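Local structure of endo-1,4-beta-xylanase C (Paenibacillus barcinonensis, 4XUO) at residues Phe91-Arg96 / Ser131-Tyr136. The protein hydrolyses internal beta-1,4-xylosidic linkages of xylan, this chain being its calcium-carrying, xylan-binding CBM22-1 domain. Sequence-based numbering, arbitrary orientation.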
loop_
_atom_site.group_PDB
_atom_site.type_symbol
_atom_site.label_atom_id
_atom_site.label_comp_id
_atom_site.label_asym_id
_atom_site.label_seq_id
_atom_site.Cartn_x
_atom_site.Cartn_y
_atom_site.Cartn_z
ATOM N N PHE A 91 -2.674 4.962 -2.678
ATOM C CA PHE A 91 -2.988 3.527 -2.769
ATOM C C PHE A 91 -4.060 3.231 -3.822
ATOM O O PHE A 91 -5.050 3.920 -3.885
ATOM C CB PHE A 91 -3.544 3.021 -1.443
ATOM C CG PHE A 91 -2.535 2.928 -0.327
ATOM C CD1 PHE A 91 -1.488 2.034 -0.374
ATOM C CD2 PHE A 91 -2.724 3.677 0.851
ATOM C CE1 PHE A 91 -0.596 1.925 0.679
ATOM C CE2 PHE A 91 -1.846 3.551 1.906
ATOM C CZ PHE A 91 -0.774 2.685 1.813
ATOM N N THR A 92 -3.917 2.149 -4.593
ATOM C CA THR A 92 -4.902 1.718 -5.576
ATOM C C THR A 92 -5.113 0.197 -5.384
ATOM O O THR A 92 -4.204 -0.495 -4.976
ATOM C CB THR A 92 -4.347 1.985 -6.994
ATOM O OG1 THR A 92 -4.134 3.395 -7.143
ATOM C CG2 THR A 92 -5.291 1.512 -8.086
ATOM N N VAL A 93 -6.329 -0.285 -5.604
ATOM C CA VAL A 93 -6.626 -1.736 -5.644
ATOM C C VAL A 93 -6.985 -2.148 -7.085
ATOM O O VAL A 93 -7.926 -1.659 -7.684
ATOM C CB VAL A 93 -7.749 -2.119 -4.642
ATOM C CG1 VAL A 93 -8.070 -3.621 -4.738
ATOM C CG2 VAL A 93 -7.303 -1.791 -3.225
ATOM N N GLU A 94 -6.173 -3.051 -7.629
ATOM C CA GLU A 94 -6.458 -3.727 -8.888
ATOM C C GLU A 94 -7.301 -4.971 -8.568
ATOM O O GLU A 94 -6.878 -5.823 -7.805
ATOM C CB GLU A 94 -5.124 -4.115 -9.512
ATOM C CG GLU A 94 -5.176 -5.060 -10.687
ATOM C CD GLU A 94 -3.773 -5.312 -11.200
ATOM O OE1 GLU A 94 -3.071 -6.176 -10.645
ATOM O OE2 GLU A 94 -3.361 -4.619 -12.131
ATOM N N ARG A 95 -8.505 -5.043 -9.153
ATOM C CA ARG A 95 -9.553 -6.007 -8.795
ATOM C C ARG A 95 -10.029 -6.773 -10.048
ATOM O O ARG A 95 -10.266 -6.175 -11.086
ATOM C CB ARG A 95 -10.742 -5.258 -8.161
ATOM C CG ARG A 95 -11.971 -6.134 -7.885
ATOM C CD ARG A 95 -13.003 -5.471 -6.969
ATOM N NE ARG A 95 -13.402 -4.193 -7.530
ATOM C CZ ARG A 95 -14.346 -4.034 -8.466
ATOM N NH1 ARG A 95 -15.093 -5.049 -8.891
ATOM N NH2 ARG A 95 -14.575 -2.836 -8.961
ATOM N N ARG A 96 -10.141 -8.088 -9.965
ATOM C CA ARG A 96 -10.922 -8.829 -10.964
ATOM C C ARG A 96 -12.370 -8.829 -10.543
ATOM O O ARG A 96 -12.680 -9.312 -9.459
ATOM C CB ARG A 96 -10.475 -10.267 -11.057
ATOM C CG ARG A 96 -9.255 -10.465 -11.880
ATOM C CD ARG A 96 -9.019 -11.940 -12.079
ATOM N NE ARG A 96 -7.878 -12.182 -12.951
ATOM C CZ ARG A 96 -6.608 -12.014 -12.596
ATOM N NH1 ARG A 96 -6.289 -11.596 -11.373
ATOM N NH2 ARG A 96 -5.641 -12.269 -13.462
ATOM N N SER A 131 -13.027 -11.577 -7.635
ATOM C CA SER A 131 -12.318 -12.804 -7.240
ATOM C C SER A 131 -10.894 -12.626 -6.711
ATOM O O SER A 131 -10.395 -13.492 -5.988
ATOM C CB SER A 131 -12.256 -13.775 -8.425
ATOM O OG SER A 131 -11.532 -13.227 -9.522
ATOM N N SER A 132 -10.238 -11.539 -7.110
ATOM C CA SER A 132 -8.894 -11.224 -6.693
ATOM C C SER A 132 -8.765 -9.723 -6.431
ATOM O O SER A 132 -9.394 -8.916 -7.107
ATOM C CB SER A 132 -7.871 -11.658 -7.762
ATOM O OG SER A 132 -7.905 -10.811 -8.877
ATOM N N LEU A 133 -7.894 -9.380 -5.482
ATOM C CA LEU A 133 -7.622 -7.974 -5.067
ATOM C C LEU A 133 -6.122 -7.795 -4.854
ATOM O O LEU A 133 -5.518 -8.567 -4.107
ATOM C CB LEU A 133 -8.268 -7.677 -3.711
ATOM C CG LEU A 133 -9.767 -7.855 -3.626
ATOM C CD1 LEU A 133 -10.187 -7.757 -2.158
ATOM C CD2 LEU A 133 -10.468 -6.809 -4.479
ATOM N N LEU A 134 -5.532 -6.784 -5.495
ATOM C CA LEU A 134 -4.134 -6.458 -5.308
ATOM C C LEU A 134 -3.976 -4.974 -4.975
ATOM O O LEU A 134 -4.303 -4.104 -5.785
ATOM C CB LEU A 134 -3.347 -6.797 -6.573
ATOM C CG LEU A 134 -1.897 -6.397 -6.344
ATOM C CD1 LEU A 134 -1.170 -7.475 -5.574
ATOM C CD2 LEU A 134 -1.202 -5.961 -7.621
ATOM N N LEU A 135 -3.486 -4.704 -3.770
ATOM C CA LEU A 135 -3.176 -3.324 -3.325
ATOM C C LEU A 135 -1.765 -2.948 -3.780
ATOM O O LEU A 135 -0.831 -3.740 -3.682
ATOM C CB LEU A 135 -3.247 -3.274 -1.792
ATOM C CG LEU A 135 -2.881 -1.930 -1.137
ATOM C CD1 LEU A 135 -3.930 -0.927 -1.521
ATOM C CD2 LEU A 135 -2.854 -2.126 0.382
ATOM N N TYR A 136 -1.597 -1.734 -4.263
ATOM C CA TYR A 136 -0.270 -1.206 -4.541
ATOM C C TYR A 136 -0.176 0.279 -4.245
ATOM O O TYR A 136 -1.184 0.994 -4.234
ATOM C CB TYR A 136 0.244 -1.543 -5.962
ATOM C CG TYR A 136 -0.545 -1.016 -7.134
ATOM C CD1 TYR A 136 -1.752 -1.603 -7.500
ATOM C CD2 TYR A 136 -0.072 0.046 -7.917
ATOM C CE1 TYR A 136 -2.468 -1.148 -8.572
ATOM C CE2 TYR A 136 -0.767 0.490 -9.006
ATOM C CZ TYR A 136 -1.975 -0.096 -9.341
ATOM O OH TYR A 136 -2.686 0.350 -10.434
HETATM O O HOH W 1 -6.768 -8.361 -8.798
#
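Thr92 and Tyr136, then Glu94 and Leu134, form antiparallel hydrogen-bonded pairs that join strands 87-96 and 132-139, whose local axes run 161° apart; the bonds between Thr92 N and Tyr136 O and between Tyr136 N and Thr92 O are both 3.0 Å. Ser131 N donates to Arg96 O, at 2.9 Å. On the face of Thr92, the Tyr136 side chain leaves its backbone with CG between N and the carbonyl carbon (chi1 62°), which swings the ring across to the neighbouring strand. Thr92 CB lies over one ring face, 4.2 Å from the centroid, a CH-pi contact suited to a beta-branched residue, whose CG2 sits beside Tyr136 OH and whose OG1 is hydrogen-bonded to the Glu138 carboxylate. Arg27 makes a cation-pi contact with the same ring. An alanine in place of Tyr136 would probably leave Thr92 CB and CG2 without their aromatic cover and deprive Arg27 of its cation-pi partner. The two strands are neighbours in one antiparallel sheet of the beta-sandwich usual for CBM22 modules. Val93, Leu133 and Leu135 project from the other face; Val93 divides its methyls, CG1 meeting Leu133 CD2 at 4.0 Å and CG2 meeting Leu135 CD1 at 3.9 Å. Branched aliphatic residues suit this buried side, where Val93 and Leu133 also touch Tyr125. Glu94 runs alongside the apolar Leu134, OE1 3.6 Å from Leu134 CD2, its length letting OE2 form a salt bridge with Arg27 and a hydrogen bond with Tyr104. Arg96 is long enough for NH1 to donate, in the guanidinium plane, to the small Ser132's OG (3.1 Å), and a water links that hydroxyl to Glu94 O.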